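Local atomic coordinates of putative oxidoreductase molybdopterin-binding subunit (Sulfolobus tokodaii, PDB entry 4ZOH), a protein that probably serves as the catalytic subunit of a molybdenum-containing oxidoreductase of the xanthine dehydrogenase and aldehyde oxidase family, binding pterin cytosine dinucleotide. Residues A[334-339]-A[412-417]; A[419-424]-A[483-488]; A[448-453]-A[492-497]. All blocks are in the same frame, centred on the assembly; numbering follows the deposited sequence.

Interaction 1 of 3, residues A[334-339]-A[412-417]; sequences AGRPEG and IEITAF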
loop_
_atom_site.group_PDB
_atom_site.type_symbol
_atom_site.label_atom_id
_atom_site.label_comp_id
_atom_site.label_asym_id
_atom_site.label_seq_id
_atom_site.Cartn_x
_atom_site.Cartn_y
_atom_site.Cartn_z
ATOM N N ALA A 334 -28.113 -17.879 -10.950
ATOM C CA ALA A 334 -27.278 -19.085 -11.057
ATOM C C ALA A 334 -28.148 -20.360 -11.309
ATOM O O ALA A 334 -28.226 -21.286 -10.441
ATOM C CB ALA A 334 -26.461 -19.228 -9.777
ATOM N N GLY A 335 -28.873 -20.326 -12.410
ATOM C CA GLY A 335 -29.753 -21.444 -12.804
ATOM C C GLY A 335 -31.238 -21.260 -12.436
ATOM O O GLY A 335 -32.134 -21.788 -13.109
ATOM N N ARG A 336 -31.512 -20.580 -11.329
ATOM C CA ARG A 336 -32.922 -20.403 -10.911
ATOM C C ARG A 336 -33.757 -19.514 -11.848
ATOM O O ARG A 336 -34.930 -19.852 -12.100
ATOM C CB ARG A 336 -33.034 -19.989 -9.470
ATOM C CG ARG A 336 -32.713 -21.100 -8.505
ATOM C CD ARG A 336 -31.319 -20.995 -7.919
ATOM N NE ARG A 336 -31.249 -19.836 -7.064
ATOM C CZ ARG A 336 -30.125 -19.296 -6.567
ATOM N NH1 ARG A 336 -30.202 -18.201 -5.788
ATOM N NH2 ARG A 336 -28.934 -19.836 -6.853
ATOM N N PRO A 337 -33.146 -18.434 -12.438
ATOM C CA PRO A 337 -33.896 -17.623 -13.384
ATOM C C PRO A 337 -34.377 -18.448 -14.596
ATOM O O PRO A 337 -35.539 -18.265 -15.079
ATOM C CB PRO A 337 -32.876 -16.589 -13.860
ATOM C CG PRO A 337 -31.964 -16.453 -12.726
ATOM C CD PRO A 337 -31.851 -17.785 -12.092
ATOM N N GLU A 338 -33.481 -19.263 -15.147
ATOM C CA GLU A 338 -33.845 -20.075 -16.316
ATOM C C GLU A 338 -35.045 -20.996 -16.013
ATOM O O GLU A 338 -36.006 -21.022 -16.750
ATOM C CB GLU A 338 -32.646 -20.873 -16.797
ATOM C CG GLU A 338 -31.454 -20.006 -17.202
ATOM C CD GLU A 338 -30.475 -19.756 -16.046
ATOM O OE1 GLU A 338 -30.878 -19.174 -14.994
ATOM O OE2 GLU A 338 -29.261 -20.119 -16.187
ATOM N N GLY A 339 -34.975 -21.707 -14.915
ATOM C CA GLY A 339 -36.031 -22.642 -14.485
ATOM C C GLY A 339 -37.401 -21.966 -14.227
ATOM O O GLY A 339 -38.397 -22.441 -14.749
ATOM N N ILE A 412 -40.591 -18.937 -7.115
ATOM C CA ILE A 412 -40.091 -19.419 -5.819
ATOM C C ILE A 412 -38.577 -19.661 -6.047
ATOM O O ILE A 412 -38.172 -19.697 -7.199
ATOM C CB ILE A 412 -40.873 -20.651 -5.334
ATOM C CG1 ILE A 412 -40.490 -20.957 -3.894
ATOM C CG2 ILE A 412 -40.810 -21.814 -6.338
ATOM C CD1 ILE A 412 -41.582 -21.488 -2.992
ATOM N N GLU A 413 -37.760 -19.766 -4.988
ATOM C CA GLU A 413 -36.363 -19.511 -5.129
ATOM C C GLU A 413 -35.662 -20.210 -3.999
ATOM O O GLU A 413 -36.316 -20.522 -2.994
ATOM C CB GLU A 413 -36.130 -17.954 -5.216
ATOM C CG GLU A 413 -34.878 -17.291 -4.628
ATOM C CD GLU A 413 -33.594 -17.581 -5.406
ATOM O OE1 GLU A 413 -33.552 -18.643 -6.145
ATOM O OE2 GLU A 413 -32.622 -16.765 -5.264
ATOM N N ILE A 414 -34.351 -20.497 -4.166
ATOM C CA ILE A 414 -33.570 -21.221 -3.130
ATOM C C ILE A 414 -32.413 -20.343 -2.701
ATOM O O ILE A 414 -31.747 -19.798 -3.530
ATOM C CB ILE A 414 -33.124 -22.646 -3.599
ATOM C CG1 ILE A 414 -32.695 -22.630 -5.082
ATOM C CG2 ILE A 414 -34.291 -23.634 -3.408
ATOM C CD1 ILE A 414 -32.006 -23.912 -5.616
ATOM N N THR A 415 -32.170 -20.219 -1.403
ATOM C CA THR A 415 -31.175 -19.240 -0.952
ATOM C C THR A 415 -30.559 -19.755 0.315
ATOM O O THR A 415 -31.090 -20.711 0.894
ATOM C CB THR A 415 -31.845 -17.862 -0.587
ATOM O OG1 THR A 415 -32.520 -17.995 0.672
ATOM C CG2 THR A 415 -32.771 -17.331 -1.710
ATOM N N ALA A 416 -29.473 -19.085 0.764
ATOM C CA ALA A 416 -28.871 -19.297 2.094
ATOM C C ALA A 416 -28.229 -20.703 2.217
ATOM O O ALA A 416 -28.435 -21.472 3.188
ATOM C CB ALA A 416 -29.877 -19.028 3.208
ATOM N N PHE A 417 -27.459 -21.027 1.209
ATOM C CA PHE A 417 -26.690 -22.262 1.148
ATOM C C PHE A 417 -25.597 -22.292 2.208
ATOM O O PHE A 417 -25.102 -21.218 2.718
ATOM C CB PHE A 417 -26.089 -22.383 -0.241
ATOM C CG PHE A 417 -27.090 -22.243 -1.355
ATOM C CD1 PHE A 417 -27.661 -23.389 -1.956
ATOM C CD2 PHE A 417 -27.503 -20.960 -1.813
ATOM C CE1 PHE A 417 -28.588 -23.259 -3.011
ATOM C CE2 PHE A 417 -28.453 -20.838 -2.851
ATOM C CZ PHE A 417 -28.992 -21.998 -3.446
#

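Interaction 2 of 3, residues A[419-424]-A[483-488]; sequences PWEVAR and GSRTVT. With MCN (pterin cytosine dinucleotide), chain D.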
loop_
_atom_site.group_PDB
_atom_site.type_symbol
_atom_site.label_atom_id
_atom_site.label_comp_id
_atom_site.label_asym_id
_atom_site.label_seq_id
_atom_site.Cartn_x
_atom_site.Cartn_y
_atom_site.Cartn_z
ATOM N N PRO A 419 -21.796 -24.204 3.660
ATOM C CA PRO A 419 -22.005 -25.169 4.742
ATOM C C PRO A 419 -21.949 -24.496 6.068
ATOM O O PRO A 419 -22.414 -25.030 7.098
ATOM C CB PRO A 419 -20.794 -26.149 4.565
ATOM C CG PRO A 419 -19.704 -25.213 4.042
ATOM C CD PRO A 419 -20.477 -24.410 3.006
ATOM N N TRP A 420 -21.362 -23.310 6.090
ATOM C CA TRP A 420 -21.196 -22.644 7.396
ATOM C C TRP A 420 -20.852 -21.190 7.116
ATOM O O TRP A 420 -20.656 -20.800 5.951
ATOM C CB TRP A 420 -20.120 -23.353 8.298
ATOM C CG TRP A 420 -18.901 -23.833 7.621
ATOM C CD1 TRP A 420 -18.635 -25.154 7.215
ATOM C CD2 TRP A 420 -17.728 -23.071 7.266
ATOM N NE1 TRP A 420 -17.408 -25.212 6.580
ATOM C CE2 TRP A 420 -16.804 -23.977 6.634
ATOM C CE3 TRP A 420 -17.333 -21.736 7.470
ATOM C CZ2 TRP A 420 -15.540 -23.560 6.134
ATOM C CZ3 TRP A 420 -16.075 -21.318 6.953
ATOM C CH2 TRP A 420 -15.171 -22.248 6.334
ATOM N N GLU A 421 -20.788 -20.377 8.149
ATOM C CA GLU A 421 -20.239 -19.019 7.918
ATOM C C GLU A 421 -19.677 -18.530 9.215
ATOM O O GLU A 421 -20.063 -19.064 10.268
ATOM C CB GLU A 421 -21.255 -18.062 7.224
ATOM C CG GLU A 421 -20.648 -16.698 6.866
ATOM C CD GLU A 421 -19.430 -16.901 5.986
ATOM O OE1 GLU A 421 -19.595 -17.074 4.749
ATOM O OE2 GLU A 421 -18.336 -16.939 6.585
ATOM N N VAL A 422 -18.780 -17.532 9.185
ATOM C CA VAL A 422 -18.049 -17.152 10.390
ATOM C C VAL A 422 -18.294 -15.699 10.793
ATOM O O VAL A 422 -18.570 -14.854 9.963
ATOM C CB VAL A 422 -16.512 -17.435 10.152
ATOM C CG1 VAL A 422 -15.707 -17.304 11.412
ATOM C CG2 VAL A 422 -16.304 -18.827 9.497
ATOM N N ALA A 423 -18.177 -15.395 12.077
ATOM C CA ALA A 423 -18.186 -14.006 12.509
ATOM C C ALA A 423 -17.243 -13.947 13.689
ATOM O O ALA A 423 -17.305 -14.867 14.566
ATOM C CB ALA A 423 -19.621 -13.555 12.918
ATOM N N ARG A 424 -16.428 -12.884 13.741
ATOM C CA ARG A 424 -15.586 -12.632 14.901
ATOM C C ARG A 424 -16.028 -11.287 15.501
ATOM O O ARG A 424 -16.227 -10.367 14.741
ATOM C CB ARG A 424 -14.086 -12.605 14.456
ATOM C CG ARG A 424 -13.132 -11.858 15.363
ATOM C CD ARG A 424 -11.686 -11.886 14.890
ATOM N NE ARG A 424 -10.856 -11.116 15.845
ATOM C CZ ARG A 424 -10.016 -10.125 15.552
ATOM N NH1 ARG A 424 -9.775 -9.753 14.303
ATOM N NH2 ARG A 424 -9.367 -9.541 16.532
ATOM N N GLY A 483 -25.265 -16.941 -3.773
ATOM C CA GLY A 483 -26.475 -17.689 -3.348
ATOM C C GLY A 483 -27.374 -16.965 -2.319
ATOM O O GLY A 483 -28.039 -17.638 -1.499
ATOM N N SER A 484 -27.359 -15.618 -2.337
ATOM C CA SER A 484 -28.223 -14.792 -1.505
ATOM C C SER A 484 -28.233 -15.340 -0.088
ATOM O O SER A 484 -29.286 -15.563 0.535
ATOM C CB SER A 484 -29.596 -14.723 -2.133
ATOM O OG SER A 484 -29.506 -14.267 -3.500
ATOM N N ARG A 485 -27.024 -15.526 0.419
ATOM C CA ARG A 485 -26.789 -16.195 1.683
ATOM C C ARG A 485 -26.276 -15.249 2.729
ATOM O O ARG A 485 -26.264 -15.577 3.906
ATOM C CB ARG A 485 -25.744 -17.364 1.480
ATOM C CG ARG A 485 -24.280 -16.878 1.302
ATOM C CD ARG A 485 -23.322 -18.006 0.803
ATOM N NE ARG A 485 -23.168 -19.054 1.809
ATOM C CZ ARG A 485 -22.431 -18.932 2.926
ATOM N NH1 ARG A 485 -21.737 -17.809 3.121
ATOM N NH2 ARG A 485 -22.365 -19.924 3.840
ATOM N N THR A 486 -25.846 -14.061 2.338
ATOM C CA THR A 486 -25.020 -13.283 3.277
ATOM C C THR A 486 -25.763 -12.764 4.495
ATOM O O THR A 486 -25.303 -12.983 5.650
ATOM C CB THR A 486 -24.316 -12.143 2.574
ATOM O OG1 THR A 486 -23.563 -12.685 1.492
ATOM C CG2 THR A 486 -23.437 -11.424 3.512
ATOM N N VAL A 487 -26.910 -12.110 4.292
ATOM C CA VAL A 487 -27.567 -11.576 5.507
ATOM C C VAL A 487 -28.107 -12.754 6.375
ATOM O O VAL A 487 -28.103 -12.703 7.605
ATOM C CB VAL A 487 -28.653 -10.492 5.210
ATOM C CG1 VAL A 487 -29.953 -11.148 4.750
ATOM C CG2 VAL A 487 -28.864 -9.626 6.481
ATOM N N THR A 488 -28.511 -13.834 5.722
ATOM C CA THR A 488 -29.118 -14.953 6.456
ATOM C C THR A 488 -28.082 -15.804 7.193
ATOM O O THR A 488 -28.160 -15.964 8.415
ATOM C CB THR A 488 -29.934 -15.797 5.474
ATOM O OG1 THR A 488 -30.879 -14.940 4.890
ATOM C CG2 THR A 488 -30.736 -16.928 6.193
HETATM N N1 MCN D . -31.820 -8.158 2.989
HETATM C C2 MCN D . -32.623 -7.878 4.083
HETATM N N3 MCN D . -33.573 -8.764 4.517
HETATM C C4 MCN D . -33.725 -9.959 3.822
HETATM C C5 MCN D . -32.926 -10.252 2.718
HETATM C C6 MCN D . -31.941 -9.355 2.305
HETATM O O2 MCN D . -32.526 -6.832 4.733
HETATM N N4 MCN D . -34.642 -10.798 4.252
HETATM C "C1'" MCN D . -30.815 -7.160 2.616
HETATM C C2D MCN D . -29.490 -7.486 3.309
HETATM O "O2'" MCN D . -29.330 -6.817 4.524
HETATM C "C3'" MCN D . -28.475 -6.915 2.355
HETATM C C4D MCN D . -29.041 -7.412 1.090
HETATM O O4D MCN D . -30.516 -7.236 1.242
HETATM O "O3'" MCN D . -28.435 -5.531 2.351
HETATM C "C5'" MCN D . -28.486 -8.813 1.262
HETATM O "O5'" MCN D . -29.040 -9.661 0.433
HETATM P PA MCN D . -28.870 -11.271 0.567
HETATM O O1A MCN D . -28.372 -11.835 1.804
HETATM O O2A MCN D . -30.220 -11.644 0.021
HETATM O O3A MCN D . -27.813 -11.423 -0.739
HETATM P PB MCN D . -26.219 -11.248 -0.558
HETATM O O1B MCN D . -25.654 -12.607 -0.178
HETATM O O2B MCN D . -25.787 -10.136 0.294
HETATM O O3B MCN D . -25.870 -10.869 -1.998
HETATM C C10 MCN D . -25.541 -11.835 -3.034
HETATM C "C9'" MCN D . -26.335 -11.561 -4.288
HETATM C "C8'" MCN D . -25.869 -12.309 -5.422
HETATM S "S8'" MCN D . -25.737 -14.059 -5.328
HETATM C "C7'" MCN D . -25.635 -11.730 -6.632
HETATM S "S7'" MCN D . -25.197 -12.659 -8.092
HETATM C "C6'" MCN D . -25.856 -10.317 -6.869
HETATM C C7 MCN D . -26.779 -9.720 -5.755
HETATM O "O9'" MCN D . -26.260 -10.157 -4.516
HETATM N "N5'" MCN D . -24.619 -9.558 -7.043
HETATM C C4A MCN D . -24.490 -8.197 -6.703
HETATM N "N8'" MCN D . -26.739 -8.225 -5.800
HETATM C C4B MCN D . -25.599 -7.538 -6.099
HETATM N "N1'" MCN D . -25.572 -6.239 -5.792
HETATM C "C2'" MCN D . -24.457 -5.546 -6.012
HETATM N "N2'" MCN D . -24.455 -4.272 -5.679
HETATM N "N3'" MCN D . -23.292 -6.121 -6.618
HETATM C "C4'" MCN D . -23.302 -7.483 -6.998
HETATM O "O4'" MCN D . -22.285 -7.998 -7.547
#

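Interaction 3 of 3, residues A[448-453]-A[492-497]; sequences TAFAQI and SAVLLA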
loop_
_atom_site.group_PDB
_atom_site.type_symbol
_atom_site.label_atom_id
_atom_site.label_comp_id
_atom_site.label_asym_id
_atom_site.label_seq_id
_atom_site.Cartn_x
_atom_site.Cartn_y
_atom_site.Cartn_z
ATOM N N THR A 448 -23.980 -3.051 6.881
ATOM C CA THR A 448 -24.993 -2.233 7.603
ATOM C C THR A 448 -25.964 -3.185 8.315
ATOM O O THR A 448 -26.226 -3.010 9.487
ATOM C CB THR A 448 -25.772 -1.337 6.633
ATOM O OG1 THR A 448 -24.892 -0.319 6.171
ATOM C CG2 THR A 448 -26.942 -0.686 7.340
ATOM N N ALA A 449 -26.441 -4.214 7.621
ATOM C CA ALA A 449 -27.323 -5.189 8.250
ATOM C C ALA A 449 -26.639 -5.878 9.416
ATOM O O ALA A 449 -27.264 -6.111 10.510
ATOM C CB ALA A 449 -27.895 -6.149 7.205
ATOM N N PHE A 450 -25.316 -6.075 9.290
ATOM C CA PHE A 450 -24.610 -6.766 10.369
ATOM C C PHE A 450 -24.517 -5.868 11.591
ATOM O O PHE A 450 -24.595 -6.315 12.757
ATOM C CB PHE A 450 -23.233 -7.311 9.908
ATOM C CG PHE A 450 -23.337 -8.410 8.892
ATOM C CD1 PHE A 450 -24.490 -9.236 8.817
ATOM C CD2 PHE A 450 -22.304 -8.663 8.020
ATOM C CE1 PHE A 450 -24.592 -10.269 7.864
ATOM C CE2 PHE A 450 -22.385 -9.719 7.090
ATOM C CZ PHE A 450 -23.520 -10.508 7.010
ATOM N N ALA A 451 -24.288 -4.593 11.320
ATOM C CA ALA A 451 -24.154 -3.608 12.377
ATOM C C ALA A 451 -25.548 -3.470 13.116
ATOM O O ALA A 451 -25.576 -3.473 14.327
ATOM C CB ALA A 451 -23.689 -2.280 11.796
ATOM N N GLN A 452 -26.647 -3.422 12.377
ATOM C CA GLN A 452 -28.043 -3.446 12.956
ATOM C C GLN A 452 -28.288 -4.672 13.874
ATOM O O GLN A 452 -28.771 -4.528 15.032
ATOM C CB GLN A 452 -29.099 -3.490 11.826
ATOM C CG GLN A 452 -29.054 -2.323 10.869
ATOM C CD GLN A 452 -29.964 -2.535 9.657
ATOM O OE1 GLN A 452 -29.477 -2.703 8.544
ATOM N NE2 GLN A 452 -31.320 -2.506 9.878
ATOM N N ILE A 453 -27.928 -5.864 13.379
ATOM C CA ILE A 453 -27.995 -7.114 14.179
ATOM C C ILE A 453 -27.155 -7.042 15.464
ATOM O O ILE A 453 -27.685 -7.274 16.559
ATOM C CB ILE A 453 -27.673 -8.372 13.350
ATOM C CG1 ILE A 453 -28.762 -8.595 12.305
ATOM C CG2 ILE A 453 -27.533 -9.622 14.216
ATOM C CD1 ILE A 453 -28.313 -9.545 11.165
ATOM N N SER A 492 -26.642 -14.818 10.759
ATOM C CA SER A 492 -26.810 -15.744 11.899
ATOM C C SER A 492 -25.493 -15.948 12.619
ATOM O O SER A 492 -25.462 -15.942 13.888
ATOM C CB SER A 492 -27.410 -17.055 11.418
ATOM O OG SER A 492 -28.732 -16.824 10.947
ATOM N N ALA A 493 -24.383 -16.050 11.847
ATOM C CA ALA A 493 -23.066 -16.113 12.542
ATOM C C ALA A 493 -22.827 -14.821 13.398
ATOM O O ALA A 493 -22.314 -14.870 14.544
ATOM C CB ALA A 493 -21.921 -16.407 11.540
ATOM N N VAL A 494 -23.218 -13.668 12.846
ATOM C CA VAL A 494 -23.086 -12.370 13.574
ATOM C C VAL A 494 -23.918 -12.395 14.903
ATOM O O VAL A 494 -23.464 -11.986 15.978
ATOM C CB VAL A 494 -23.439 -11.181 12.614
ATOM C CG1 VAL A 494 -23.761 -9.870 13.372
ATOM C CG2 VAL A 494 -22.322 -10.942 11.554
ATOM N N LEU A 495 -25.125 -12.945 14.816
ATOM C CA LEU A 495 -26.030 -13.029 15.954
ATOM C C LEU A 495 -25.418 -13.927 17.062
ATOM O O LEU A 495 -25.335 -13.516 18.235
ATOM C CB LEU A 495 -27.356 -13.560 15.395
ATOM C CG LEU A 495 -28.736 -13.234 15.877
ATOM C CD1 LEU A 495 -28.876 -11.864 16.476
ATOM C CD2 LEU A 495 -29.663 -13.404 14.676
ATOM N N LEU A 496 -24.921 -15.114 16.693
ATOM C CA LEU A 496 -24.212 -15.984 17.636
ATOM C C LEU A 496 -22.999 -15.329 18.316
ATOM O O LEU A 496 -22.818 -15.434 19.554
ATOM C CB LEU A 496 -23.770 -17.288 16.940
ATOM C CG LEU A 496 -24.863 -18.258 16.431
ATOM C CD1 LEU A 496 -24.213 -19.433 15.716
ATOM C CD2 LEU A 496 -25.732 -18.750 17.620
ATOM N N ALA A 497 -22.181 -14.598 17.535
ATOM C CA ALA A 497 -20.944 -14.084 18.123
ATOM C C ALA A 497 -21.290 -12.979 19.048
ATOM O O ALA A 497 -20.685 -12.853 20.115
ATOM C CB ALA A 497 -19.994 -13.582 17.053
#

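Interaction 1 of 3, residues A[334-339]-A[412-417]
Arg-336, immediately after the N-cap residue Gly-335 of helix 336-353, carries the whole contact with residues 412-417, and Glu-413 is its main partner there. Along the side chain, Arg-336 CG lies 3.7 Å from Ile-414 CG1 and Arg-336 CD follows at 3.6 Å from the same methylene, so the aliphatic part rests obliquely on the isoleucine. The chain then bends at chi2 (101°) and chi3, which turns the guanidinium side-on to Glu-413. Arg-336 NE reaches OE1 of Glu-413 at 2.8 Å over an almost straight bond (172°), on the syn lone pair, and its NH1 takes OE2 of the same carboxylate at 2.9 Å, again on the syn side. With the two planes only 24° apart, this is a bidentate salt bridge that fixes the rotation of both groups. Glu-413 OE1 also accepts the Ile-414 N-H from above the carboxylate plane, at 2.8 Å. Over one guanidinium face lie Ile-414 O and, 4.0 Å from Arg-336 NH2, Phe-417 CZ. NH1 has a second anionic partner in Glu-672. The buried ion pair thus ties two sequence regions of the molybdopterin cofactor-binding fold together beside the pterin cytosine dinucleotide, about 6 Å from the arginine side chain at the nearest atoms.

Interaction 2 of 3, residues A[419-424]-A[483-488]
Glu-421 OE1 is gripped by three donors: Arg-485 NH1 at 2.8 Å across the contact, and the backbone N-H groups of Ile-479 and Gly-480. Arg-485 precedes a phosphate-binding helix N-terminus, the start of helix 486-512, and its side chain runs back from there to the first residues of strand 420-427. NH1 meets OE1 on the anti side of the carboxylate, and the two flat groups stand 75° apart, so this salt bridge is one-pronged rather than a side-on pair. NH2 of Arg-485 takes the carbonyl oxygen of Trp-420 at 2.9 Å, approaching from above the carbonyl plane. Both acceptors lie at the edge of the guanidinium, and NE and NH1 also reach the carbonyls of Phe-417 and Gly-480, a set of bonds that fixes the rotation of the group. Glu-421 is steadied in turn by its other oxygen: OE2 receives Val-422 N at 2.7 Å. With CG of Glu-421 anti to the backbone N (chi1 -175°) and the chain bent beyond it, the carboxylate folds back beside its own strand. On its far side the strand belongs to the subunit interface, where the Trp-420 ring meets Phe-546 of the second subunit. At the cofactor, Val-487 N binds O1A of the dinucleotide at 2.9 Å, whereas the O1B of the other phosphate takes Thr-486 N at 2.9 Å and Thr-486 OG1 at 2.7 Å, with a weak bond from Arg-485 N.

Interaction 3 of 3, residues A[448-453]-A[492-497]
Val-494 reaches from helix 486-512 toward Phe-450 and Ile-453 of helix 446-458, and its CB divides the contact between two methyl groups. Val-494 CG1, set anti to the backbone N (chi1 162°), comes to 3.7 Å from the carbonyl oxygen of Phe-450 and continues to Ile-453 CG2, at 3.9 Å. Val-494 CG2, the other branch, sits over one face of the Phe-450 ring, nearer its rim than its middle: it is 3.8 Å from Phe-450 CG, and lies 4.0 Å from the ring centroid, 21° off the normal, as a CH-pi contact. Ile-453 CG2 is also met by Leu-495 CD1 at 3.5 Å, tighter than usual for two methyls. The isoleucine methyl is thereby held between the two neighbouring residues Val-494 and Leu-495. The segments 448-453 and 492-497 run in roughly the same direction, with axes 9.5 Å apart and inclined by 31°, and the side chains that meet between them are all apolar. Both helices lie against the sheet that contains strands 433-437 and 553-559: Phe-450 and Val-494 both touch Leu-435 of the former, while Ala-493 and Leu-496 rest on Tyr-558 of the latter.

Overall arrangement
The three contacts follow one another outward from the middle of the chain. Interactions 1 and 2, with centres about 17 Å apart, are joined by hydrogen bonds that probably run from Arg-485 NE to Phe-417 O and from Ala-416 N to Gly-483 O, each 3.0 Å long. Interactions 2 and 3 share helix 486-512 and have centres about 10 Å apart; Phe-450 CZ packs 3.3 Å from Thr-486 O. Interactions 1 and 3 do not touch. The pterin cytosine dinucleotide lies near all three: the Arg-336 side chain of interaction 1 comes within about 6 Å of it (nearest atoms), residues 483-487 line its pocket, Ala-449 touches it, and the molybdenum atom lies about 9 Å from the Arg-485 side chain at the nearest atoms.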